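Local coordinates for putative epimerase (Burkholderia cenocepacia, PDB 4LW8), which probably catalyses an NAD(P)-dependent epimerisation or related step on a sugar nucleotide in the biosynthesis of the lipopolysaccharide O-antigen, at residues R20-G25 with E75-A80; V90-R95 with A232-L237; N116-L121 with L178-A183; P128-L133 with E239-G244. All blocks are in the same frame, centred on the assembly; numbering follows the deposited sequence. Where two conformers were deposited one is given.

Contact 1 (R20-G25 with E75-A80); sequences RAFVTG and EAMRAA
In the nucleotide-binding half of a Rossmann fold, Phe-22 of the central strand 20-24 reaches across to Met-77 and Ala-80 of helix 74-84, the helix that packs over one face of the Rossmann sheet. With its CG opposite the backbone N (chi1 -176°), the Phe-22 ring extends from the strand toward the helix. Its CZ meets the methyl CB of Ala-80 at 4.4 Å, and its CE2 lies 4.2 Å from Met-77 SD. The sulfur sits at the ring's edge, 5.4 Å from the ring centroid and 83° off its normal, a Met-aromatic contact. The Met-77 chain is bent at chi2 and chi3, which bring its end closer than CB; two conformers are deposited, and the sulfur contact is described for the one given. The flexible methionine can follow the ring edge, while the small alanine lets a bulky aromatic come close to the helix. Leu-117 of helix 103-122 touches both Phe-22 and Met-77, closing this layer. On the outward side of the same helix, Arg-78 and Glu-75 form a salt bridge, with Arg-78 NH2 2.8 Å from Glu-75 OE1; NE also binds that oxygen. Strand 20-24 leads at Gly-25, whose positive phi suits glycine, into the TGxxGxxG turn, which in this epimerase family typically receives the dinucleotide cofactor.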
loop_
_atom_site.group_PDB
_atom_site.type_symbol
_atom_site.label_atom_id
_atom_site.label_comp_id
_atom_site.label_asym_id
_atom_site.label_seq_id
_atom_site.Cartn_x
_atom_site.Cartn_y
_atom_site.Cartn_z
ATOM N N ARG A 20 -15.652 21.236 18.082
ATOM C CA ARG A 20 -14.916 21.543 16.869
ATOM C C ARG A 20 -14.741 20.352 15.929
ATOM O O ARG A 20 -14.570 19.205 16.353
ATOM C CB ARG A 20 -13.547 22.120 17.231
ATOM C CG ARG A 20 -13.639 23.461 17.958
ATOM C CD ARG A 20 -12.357 23.734 18.685
ATOM N NE ARG A 20 -12.273 25.055 19.288
ATOM C CZ ARG A 20 -11.112 25.649 19.525
ATOM N NH1 ARG A 20 -9.993 25.026 19.180
ATOM N NH2 ARG A 20 -11.059 26.851 20.075
ATOM N N ALA A 21 -14.793 20.647 14.639
ATOM C CA ALA A 21 -14.424 19.671 13.620
ATOM C C ALA A 21 -13.209 20.188 12.882
ATOM O O ALA A 21 -13.011 21.404 12.775
ATOM C CB ALA A 21 -15.564 19.428 12.663
ATOM N N PHE A 22 -12.397 19.258 12.381
ATOM C CA PHE A 22 -11.191 19.577 11.643
ATOM C C PHE A 22 -11.211 18.791 10.330
ATOM O O PHE A 22 -11.268 17.558 10.332
ATOM C CB PHE A 22 -9.958 19.233 12.488
ATOM C CG PHE A 22 -8.644 19.602 11.857
ATOM C CD1 PHE A 22 -8.303 20.930 11.652
ATOM C CD2 PHE A 22 -7.730 18.611 11.503
ATOM C CE1 PHE A 22 -7.082 21.272 11.093
ATOM C CE2 PHE A 22 -6.507 18.943 10.929
ATOM C CZ PHE A 22 -6.179 20.275 10.728
ATOM N N VAL A 23 -11.203 19.505 9.213
ATOM C CA VAL A 23 -11.344 18.880 7.894
ATOM C C VAL A 23 -10.155 19.203 7.024
ATOM O O VAL A 23 -9.923 20.361 6.720
ATOM C CB VAL A 23 -12.618 19.356 7.165
ATOM C CG1 VAL A 23 -12.745 18.662 5.814
ATOM C CG2 VAL A 23 -13.874 19.125 8.060
ATOM N N THR A 24 -9.385 18.197 6.620
ATOM C CA THR A 24 -8.319 18.474 5.671
ATOM C C THR A 24 -8.910 18.651 4.265
ATOM O O THR A 24 -9.893 18.005 3.918
ATOM C CB THR A 24 -7.260 17.369 5.654
ATOM O OG1 THR A 24 -7.856 16.138 5.209
ATOM C CG2 THR A 24 -6.643 17.202 7.053
ATOM N N GLY A 25 -8.313 19.532 3.462
ATOM C CA GLY A 25 -8.839 19.812 2.127
ATOM C C GLY A 25 -10.228 20.424 2.221
ATOM O O GLY A 25 -11.085 20.167 1.379
ATOM N N GLU A 75 5.305 18.935 11.337
ATOM C CA GLU A 75 5.280 19.855 12.459
ATOM C C GLU A 75 4.141 20.870 12.330
ATOM O O GLU A 75 3.453 21.145 13.314
ATOM C CB GLU A 75 6.627 20.559 12.608
ATOM C CG GLU A 75 6.679 21.587 13.738
ATOM C CD GLU A 75 6.143 21.055 15.070
ATOM O OE1 GLU A 75 5.409 21.813 15.750
ATOM O OE2 GLU A 75 6.467 19.898 15.440
ATOM N N ALA A 76 3.913 21.410 11.135
ATOM C CA ALA A 76 2.797 22.337 10.956
ATOM C C ALA A 76 1.458 21.619 11.163
ATOM O O ALA A 76 0.495 22.207 11.664
ATOM C CB ALA A 76 2.838 22.990 9.588
ATOM N N MET A 77 1.389 20.348 10.785
ATOM C CA MET A 77 0.177 19.576 11.031
ATOM C C MET A 77 -0.043 19.360 12.538
ATOM O O MET A 77 -1.170 19.447 13.029
ATOM C CB MET A 77 0.229 18.236 10.307
ATOM C CG MET A 77 -1.017 17.392 10.514
ATOM S SD MET A 77 -2.519 18.182 9.908
ATOM C CE MET A 77 -2.114 18.332 8.171
ATOM N N ARG A 78 1.030 19.090 13.271
ATOM C CA ARG A 78 0.914 18.891 14.714
ATOM C C ARG A 78 0.385 20.174 15.386
ATOM O O ARG A 78 -0.553 20.130 16.186
ATOM C CB ARG A 78 2.255 18.476 15.308
ATOM C CG ARG A 78 2.198 18.109 16.796
ATOM C CD ARG A 78 3.522 18.385 17.519
ATOM N NE ARG A 78 3.907 19.796 17.428
ATOM C CZ ARG A 78 3.381 20.775 18.165
ATOM N NH1 ARG A 78 2.456 20.503 19.079
ATOM N NH2 ARG A 78 3.786 22.030 17.995
ATOM N N ALA A 79 0.978 21.313 15.031
ATOM C CA ALA A 79 0.587 22.608 15.592
ATOM C C ALA A 79 -0.846 22.996 15.227
ATOM O O ALA A 79 -1.573 23.545 16.060
ATOM C CB ALA A 79 1.554 23.692 15.147
ATOM N N ALA A 80 -1.253 22.721 13.990
ATOM C CA ALA A 80 -2.635 22.977 13.579
ATOM C C ALA A 80 -3.637 22.135 14.387
ATOM O O ALA A 80 -4.671 22.633 14.824
ATOM C CB ALA A 80 -2.816 22.708 12.082
#

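Contact 2 (V90-R95 with A232-L237); sequences VHLAAR and AAYLKL
With CG beside the backbone N in both residues (chi1 -57° in Leu-92, -77° in Tyr-234), the isobutyl group of Leu-92 and the ring of Tyr-234 are carried together across one face of the Rossmann sheet. Leu-92 follows directly on strand 88-91, and Tyr-234 stands on helix 227-240, which covers this face beside helix 29-40. The Leu-92 CB does not itself aim at the helix; CD1 takes the extended position, and the other branch, CD2, meets the ring. Val-90, within the strand, points its CB toward the helix, and its CG1 lies 4.4 Å from Tyr-234 CD2, oblique to the ring. Beta-branched valine suits the strand, and the long flat tyrosine spans the gap between helix axis and sheet. The ring also touches Leu-132 and Ala-134 of the neighbouring strand and Met-34 of helix 29-40, so several elements help to fix it. His-91, between the two apolar residues, faces the other way, and its ND1 is hydrogen-bonded to Thr-24 OG1. No polar bond crosses this contact; its closest approach is Leu-92 CD2, which comes at the edge of the tyrosine ring, near its plane, 3.9 Å from Tyr-234 CE2.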
loop_
_atom_site.group_PDB
_atom_site.type_symbol
_atom_site.label_atom_id
_atom_site.label_comp_id
_atom_site.label_asym_id
_atom_site.label_seq_id
_atom_site.Cartn_x
_atom_site.Cartn_y
_atom_site.Cartn_z
ATOM N N VAL A 90 -12.365 14.936 9.535
ATOM C CA VAL A 90 -12.649 14.333 8.242
ATOM C C VAL A 90 -11.460 14.600 7.338
ATOM O O VAL A 90 -11.110 15.742 7.068
ATOM C CB VAL A 90 -13.941 14.866 7.594
ATOM C CG1 VAL A 90 -14.240 14.088 6.286
ATOM C CG2 VAL A 90 -15.107 14.714 8.536
ATOM N N HIS A 91 -10.826 13.532 6.890
ATOM C CA HIS A 91 -9.628 13.649 6.074
ATOM C C HIS A 91 -9.981 13.522 4.596
ATOM O O HIS A 91 -10.204 12.423 4.109
ATOM C CB HIS A 91 -8.631 12.581 6.488
ATOM C CG HIS A 91 -7.364 12.575 5.687
ATOM N ND1 HIS A 91 -6.700 13.719 5.321
ATOM C CD2 HIS A 91 -6.637 11.534 5.201
ATOM C CE1 HIS A 91 -5.606 13.391 4.642
ATOM N NE2 HIS A 91 -5.548 12.077 4.562
ATOM N N LEU A 92 -10.049 14.656 3.904
ATOM C CA LEU A 92 -10.443 14.688 2.490
ATOM C C LEU A 92 -9.275 15.012 1.570
ATOM O O LEU A 92 -9.341 14.752 0.373
ATOM C CB LEU A 92 -11.553 15.727 2.259
ATOM C CG LEU A 92 -12.819 15.529 3.100
ATOM C CD1 LEU A 92 -13.778 16.711 2.943
ATOM C CD2 LEU A 92 -13.503 14.205 2.749
ATOM N N ALA A 93 -8.229 15.625 2.125
ATOM C CA ALA A 93 -7.104 16.101 1.318
ATOM C C ALA A 93 -6.325 14.932 0.732
ATOM O O ALA A 93 -5.886 14.044 1.461
ATOM C CB ALA A 93 -6.186 16.996 2.154
ATOM N N ALA A 94 -6.144 14.942 -0.584
ATOM C CA ALA A 94 -5.371 13.907 -1.270
ATOM C C ALA A 94 -4.816 14.478 -2.559
ATOM O O ALA A 94 -5.206 15.567 -2.979
ATOM C CB ALA A 94 -6.238 12.659 -1.566
ATOM N N ARG A 95 -3.923 13.735 -3.203
ATOM C CA ARG A 95 -3.444 14.129 -4.515
ATOM C C ARG A 95 -4.068 13.209 -5.550
ATOM O O ARG A 95 -4.038 11.991 -5.378
ATOM C CB ARG A 95 -1.917 14.067 -4.596
ATOM N N ALA A 232 -23.567 13.630 3.777
ATOM C CA ALA A 232 -24.551 13.281 4.812
ATOM C C ALA A 232 -24.192 11.927 5.441
ATOM O O ALA A 232 -24.303 11.751 6.646
ATOM C CB ALA A 232 -25.969 13.256 4.244
ATOM N N ALA A 233 -23.760 10.980 4.614
ATOM C CA ALA A 233 -23.293 9.676 5.090
ATOM C C ALA A 233 -22.022 9.802 5.936
ATOM O O ALA A 233 -21.888 9.151 6.967
ATOM C CB ALA A 233 -23.040 8.743 3.901
ATOM N N TYR A 234 -21.093 10.640 5.487
ATOM C CA TYR A 234 -19.872 10.912 6.230
ATOM C C TYR A 234 -20.211 11.425 7.643
ATOM O O TYR A 234 -19.633 10.976 8.637
ATOM C CB TYR A 234 -19.004 11.943 5.495
ATOM C CG TYR A 234 -18.215 11.419 4.289
ATOM C CD1 TYR A 234 -18.424 10.133 3.793
ATOM C CD2 TYR A 234 -17.249 12.214 3.666
ATOM C CE1 TYR A 234 -17.704 9.654 2.699
ATOM C CE2 TYR A 234 -16.520 11.744 2.569
ATOM C CZ TYR A 234 -16.759 10.451 2.089
ATOM O OH TYR A 234 -16.056 9.965 0.997
ATOM N N LEU A 235 -21.172 12.337 7.731
ATOM C CA LEU A 235 -21.577 12.867 9.028
ATOM C C LEU A 235 -22.149 11.761 9.916
ATOM O O LEU A 235 -21.843 11.697 11.106
ATOM C CB LEU A 235 -22.597 13.996 8.865
ATOM C CG LEU A 235 -23.185 14.509 10.184
ATOM C CD1 LEU A 235 -22.116 15.123 11.081
ATOM C CD2 LEU A 235 -24.331 15.494 9.941
ATOM N N LYS A 236 -22.966 10.886 9.334
ATOM C CA LYS A 236 -23.538 9.769 10.083
ATOM C C LYS A 236 -22.444 8.841 10.605
ATOM O O LYS A 236 -22.536 8.326 11.718
ATOM C CB LYS A 236 -24.535 8.987 9.213
ATOM C CG LYS A 236 -25.887 9.668 9.085
ATOM C CD LYS A 236 -26.622 9.624 10.428
ATOM C CE LYS A 236 -28.030 10.199 10.352
ATOM N NZ LYS A 236 -28.005 11.677 10.197
ATOM N N LEU A 237 -21.397 8.640 9.814
ATOM C CA LEU A 237 -20.260 7.843 10.269
ATOM C C LEU A 237 -19.511 8.526 11.415
ATOM O O LEU A 237 -19.040 7.870 12.345
ATOM C CB LEU A 237 -19.309 7.554 9.112
ATOM C CG LEU A 237 -19.901 6.583 8.082
ATOM C CD1 LEU A 237 -18.966 6.470 6.888
ATOM C CD2 LEU A 237 -20.152 5.214 8.718
#

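Contact 3 (N116-L121 with L178-A183); sequences NLLAAL and LPIVIA
Leu-118 and Leu-121 of helix 103-122 meet Leu-178 and Ile-180 in a join between apolar side chains, on the face of the Rossmann fold that helix 74-84 also covers. Methyl-to-methyl contacts come first. Leu-118 CD2 lies 3.8 Å from Leu-178 CD1 and 4.2 Å from Ile-180 CD1, so one branch touches Leu-178, just before the strand, and Ile-180, its first residue. Ile-180 CD1 gets there because CG1 is set opposite the carbonyl carbon (chi1 -65°) and chi2 is extended, stretching the chain onward from a CB that already points toward the helix. Next come apolar contacts with the CB of Leu-121. Leu-178 straddles one turn of the helix with its two branches: CD2 rests 3.9 Å from Leu-121 CB, while CD1 reaches Leu-118 and also lies near Leu-121 CB. Leucine suits the helix, where its branched end can bridge to a sheet, and isoleucine suits the extended strand. Trp-174 and Ala-171 add further cover to Leu-118, and Val-131 of the adjacent strand touches it, which makes the site thoroughly buried. With no hydrogen bond across, the nearest approach is with the backbone: Leu-178 CD1 packs 3.5 Å from the carbonyl oxygen Leu-118 O.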
loop_
_atom_site.group_PDB
_atom_site.type_symbol
_atom_site.label_atom_id
_atom_site.label_comp_id
_atom_site.label_asym_id
_atom_site.label_seq_id
_atom_site.Cartn_x
_atom_site.Cartn_y
_atom_site.Cartn_z
ATOM N N ASN A 116 0.991 11.767 8.848
ATOM C CA ASN A 116 1.266 12.990 9.597
ATOM C C ASN A 116 0.052 13.485 10.355
ATOM O O ASN A 116 0.174 13.928 11.499
ATOM C CB ASN A 116 1.761 14.097 8.679
ATOM C CG ASN A 116 3.139 13.824 8.138
ATOM O OD1 ASN A 116 3.865 12.989 8.664
ATOM N ND2 ASN A 116 3.515 14.542 7.097
ATOM N N LEU A 117 -1.112 13.406 9.717
ATOM C CA LEU A 117 -2.369 13.778 10.367
ATOM C C LEU A 117 -2.652 12.904 11.595
ATOM O O LEU A 117 -3.001 13.419 12.655
ATOM C CB LEU A 117 -3.544 13.679 9.388
ATOM C CG LEU A 117 -4.937 13.803 10.018
ATOM C CD1 LEU A 117 -5.166 15.210 10.625
ATOM C CD2 LEU A 117 -6.030 13.465 8.985
ATOM N N LEU A 118 -2.525 11.583 11.440
ATOM C CA LEU A 118 -2.810 10.656 12.533
ATOM C C LEU A 118 -1.836 10.873 13.687
ATOM O O LEU A 118 -2.246 10.879 14.848
ATOM C CB LEU A 118 -2.763 9.190 12.037
ATOM C CG LEU A 118 -3.802 8.869 10.950
ATOM C CD1 LEU A 118 -3.635 7.463 10.421
ATOM C CD2 LEU A 118 -5.245 9.068 11.450
ATOM N N ALA A 119 -0.553 11.074 13.378
ATOM C CA ALA A 119 0.441 11.344 14.421
ATOM C C ALA A 119 0.110 12.621 15.196
ATOM O O ALA A 119 0.279 12.683 16.422
ATOM C CB ALA A 119 1.859 11.438 13.818
ATOM N N ALA A 120 -0.343 13.644 14.474
ATOM C CA ALA A 120 -0.735 14.913 15.084
ATOM C C ALA A 120 -1.922 14.729 16.039
ATOM O O ALA A 120 -1.927 15.261 17.148
ATOM C CB ALA A 120 -1.072 15.939 14.004
ATOM N N LEU A 121 -2.925 13.970 15.606
ATOM C CA LEU A 121 -4.109 13.755 16.438
ATOM C C LEU A 121 -3.770 12.898 17.656
ATOM O O LEU A 121 -4.219 13.163 18.775
ATOM C CB LEU A 121 -5.226 13.107 15.618
ATOM C CG LEU A 121 -5.685 13.927 14.398
ATOM C CD1 LEU A 121 -6.601 13.097 13.517
ATOM C CD2 LEU A 121 -6.413 15.178 14.889
ATOM N N LEU A 178 -6.473 5.873 18.082
ATOM C CA LEU A 178 -7.513 6.733 17.518
ATOM C C LEU A 178 -8.711 5.928 17.017
ATOM O O LEU A 178 -8.543 4.835 16.488
ATOM C CB LEU A 178 -6.945 7.579 16.364
ATOM C CG LEU A 178 -5.836 8.619 16.612
ATOM C CD1 LEU A 178 -5.281 9.111 15.256
ATOM C CD2 LEU A 178 -6.369 9.798 17.404
ATOM N N PRO A 179 -9.924 6.484 17.165
ATOM C CA PRO A 179 -11.134 5.856 16.613
ATOM C C PRO A 179 -11.287 6.164 15.129
ATOM O O PRO A 179 -11.779 7.229 14.758
ATOM C CB PRO A 179 -12.257 6.487 17.421
ATOM C CG PRO A 179 -11.723 7.844 17.798
ATOM C CD PRO A 179 -10.235 7.693 17.953
ATOM N N ILE A 180 -10.876 5.221 14.289
ATOM C CA ILE A 180 -10.704 5.495 12.862
ATOM C C ILE A 180 -11.751 4.773 12.031
ATOM O O ILE A 180 -11.907 3.559 12.135
ATOM C CB ILE A 180 -9.287 5.083 12.379
ATOM C CG1 ILE A 180 -8.234 5.957 13.066
ATOM C CG2 ILE A 180 -9.159 5.196 10.829
ATOM C CD1 ILE A 180 -6.793 5.479 12.876
ATOM N N VAL A 181 -12.469 5.538 11.217
ATOM C CA VAL A 181 -13.482 5.013 10.315
ATOM C C VAL A 181 -13.023 5.294 8.900
ATOM O O VAL A 181 -12.554 6.400 8.609
ATOM C CB VAL A 181 -14.859 5.652 10.575
ATOM C CG1 VAL A 181 -15.924 4.999 9.714
ATOM C CG2 VAL A 181 -15.218 5.506 12.053
ATOM N N ILE A 182 -13.126 4.291 8.030
ATOM C CA ILE A 182 -12.677 4.452 6.654
ATOM C C ILE A 182 -13.882 4.440 5.708
ATOM O O ILE A 182 -14.721 3.540 5.765
ATOM C CB ILE A 182 -11.656 3.345 6.240
ATOM C CG1 ILE A 182 -10.375 3.426 7.098
ATOM C CG2 ILE A 182 -11.325 3.485 4.755
ATOM C CD1 ILE A 182 -9.431 2.232 6.965
ATOM N N ALA A 183 -13.979 5.453 4.849
ATOM C CA ALA A 183 -15.033 5.480 3.855
ATOM C C ALA A 183 -14.458 5.132 2.480
ATOM O O ALA A 183 -13.358 5.573 2.131
ATOM C CB ALA A 183 -15.734 6.850 3.849
#

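Contact 4 (P128-L133 with E239-G244); sequences PSAVLL and EAAPAG
Ala-130 and Ala-241 touch methyl to methyl, CB to CB at 3.9 Å, where the start of strand 130-134 passes under the end of helix 227-240. This is the tight part of the contact. Both CB atoms point across the gap, and Ala-130 CA lies 5.3 Å from Ala-241 CA, a closeness that small side chains permit. Ala-241 CB also rests against the backbone, 3.7 Å from Ser-129 O. Buried Ala-130 is further covered by Ile-238 of the same helix. Around this point the contact quickly becomes loose. Ser-129 is exposed and has two conformers; its hydroxyl OG hydrogen-bonds to Asp-87, and does not face the helix. Exposed Glu-239 and Ala-240 have their CB atoms pointing away from the strand, on the outer side of the helix's last turn. The chain leaves that helix at Ala-241 with a positive phi of 42°. Pro-242 then centres an inverse gamma turn, closed by a weak bond from Ala-243 N to Ala-241 O at 2.8 Å; the ring's restricted phi suits that place. Gly-244, at phi 88°, takes a backbone shape that favours glycine, and its N bonds to Ile-180 O as the chain enters the sheet. Such a close helix-to-strand turn, returning the chain to the sheet beside strand 180-189, with which strand 246-249 pairs in parallel, is typical of the alpha/beta alternation of the Rossmann fold.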
loop_
_atom_site.group_PDB
_atom_site.type_symbol
_atom_site.label_atom_id
_atom_site.label_comp_id
_atom_site.label_asym_id
_atom_site.label_seq_id
_atom_site.Cartn_x
_atom_site.Cartn_y
_atom_site.Cartn_z
ATOM N N PRO A 128 -9.534 12.957 19.376
ATOM C CA PRO A 128 -10.886 13.100 18.814
ATOM C C PRO A 128 -11.758 11.865 19.054
ATOM O O PRO A 128 -11.226 10.772 19.236
ATOM C CB PRO A 128 -10.630 13.327 17.314
ATOM C CG PRO A 128 -9.227 12.881 17.078
ATOM C CD PRO A 128 -8.479 13.052 18.358
ATOM N N SER A 129 -13.076 12.043 19.082
ATOM C CA SER A 129 -14.012 10.933 19.271
ATOM C C SER A 129 -14.225 10.155 17.969
ATOM O O SER A 129 -14.688 9.009 17.978
ATOM C CB SER A 129 -15.361 11.443 19.792
ATOM O OG SER A 129 -15.213 12.205 20.974
ATOM N N ALA A 130 -13.906 10.787 16.840
ATOM C CA ALA A 130 -14.088 10.139 15.537
ATOM C C ALA A 130 -13.163 10.739 14.483
ATOM O O ALA A 130 -13.095 11.965 14.324
ATOM C CB ALA A 130 -15.529 10.247 15.090
ATOM N N VAL A 131 -12.448 9.864 13.783
ATOM C CA VAL A 131 -11.558 10.249 12.698
ATOM C C VAL A 131 -11.988 9.516 11.427
ATOM O O VAL A 131 -11.793 8.327 11.308
ATOM C CB VAL A 131 -10.098 9.907 13.030
ATOM C CG1 VAL A 131 -9.147 10.352 11.903
ATOM C CG2 VAL A 131 -9.703 10.527 14.367
ATOM N N LEU A 132 -12.582 10.232 10.485
ATOM C CA LEU A 132 -13.074 9.627 9.259
ATOM C C LEU A 132 -12.080 9.864 8.137
ATOM O O LEU A 132 -11.776 11.005 7.802
ATOM C CB LEU A 132 -14.433 10.210 8.865
ATOM C CG LEU A 132 -15.039 9.676 7.560
ATOM C CD1 LEU A 132 -15.330 8.167 7.637
ATOM C CD2 LEU A 132 -16.289 10.447 7.212
ATOM N N LEU A 133 -11.566 8.790 7.559
ATOM C CA LEU A 133 -10.644 8.925 6.443
ATOM C C LEU A 133 -11.359 8.600 5.136
ATOM O O LEU A 133 -12.027 7.572 5.023
ATOM C CB LEU A 133 -9.441 8.011 6.640
ATOM C CG LEU A 133 -8.774 8.140 8.018
ATOM C CD1 LEU A 133 -7.621 7.179 8.165
ATOM C CD2 LEU A 133 -8.285 9.546 8.267
ATOM N N GLU A 239 -20.953 10.568 13.614
ATOM C CA GLU A 239 -21.819 10.515 14.796
ATOM C C GLU A 239 -21.817 9.124 15.437
ATOM O O GLU A 239 -21.819 8.995 16.661
ATOM C CB GLU A 239 -23.253 10.899 14.421
ATOM C CG GLU A 239 -23.404 12.332 13.978
ATOM C CD GLU A 239 -24.768 12.636 13.374
ATOM O OE1 GLU A 239 -25.477 11.696 12.931
ATOM O OE2 GLU A 239 -25.120 13.833 13.333
ATOM N N ALA A 240 -21.802 8.084 14.608
ATOM C CA ALA A 240 -21.814 6.713 15.115
ATOM C C ALA A 240 -20.420 6.264 15.541
ATOM O O ALA A 240 -20.280 5.390 16.394
ATOM C CB ALA A 240 -22.379 5.761 14.061
ATOM N N ALA A 241 -19.393 6.881 14.959
ATOM C CA ALA A 241 -17.995 6.534 15.247
ATOM C C ALA A 241 -17.677 5.024 15.363
ATOM O O ALA A 241 -17.132 4.583 16.381
ATOM C CB ALA A 241 -17.564 7.234 16.522
ATOM N N PRO A 242 -17.995 4.224 14.325
ATOM C CA PRO A 242 -17.666 2.793 14.438
ATOM C C PRO A 242 -16.185 2.502 14.168
ATOM O O PRO A 242 -15.823 2.045 13.085
ATOM C CB PRO A 242 -18.550 2.149 13.376
ATOM C CG PRO A 242 -18.751 3.232 12.364
ATOM C CD PRO A 242 -18.691 4.538 13.067
ATOM N N ALA A 243 -15.356 2.723 15.178
ATOM C CA ALA A 243 -13.910 2.590 15.080
ATOM C C ALA A 243 -13.490 1.243 14.495
ATOM O O ALA A 243 -14.036 0.215 14.863
ATOM C CB ALA A 243 -13.285 2.787 16.471
ATOM N N GLY A 244 -12.536 1.259 13.567
ATOM C CA GLY A 244 -11.982 0.030 13.023
ATOM C C GLY A 244 -12.723 -0.521 11.820
ATOM O O GLY A 244 -12.347 -1.560 11.273
#

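Overall arrangement
All four contacts join helices, or in contact 4 the turn after one, to the Rossmann sheet, from its two faces. Contacts 1 and 3 lie on the face covered by helices 74-84 and 103-122, which pack together through Met-77 and Ala-120; contacts 2 and 4 share helix 227-240 on the other. Neighbouring strands connect them: Phe-22 O bonds to Val-90 N, His-91 N to Leu-132 O, and Val-181 O to Leu-133 N. Contacts 1, 2 and 3 are buried, using aromatic, sulfur and branched aliphatic groups, while contact 4, partly exposed at a helix end, relies on alanines. Contact 2 has its centre about 7 Å from the centre of the chain, the others 17 to 18 Å.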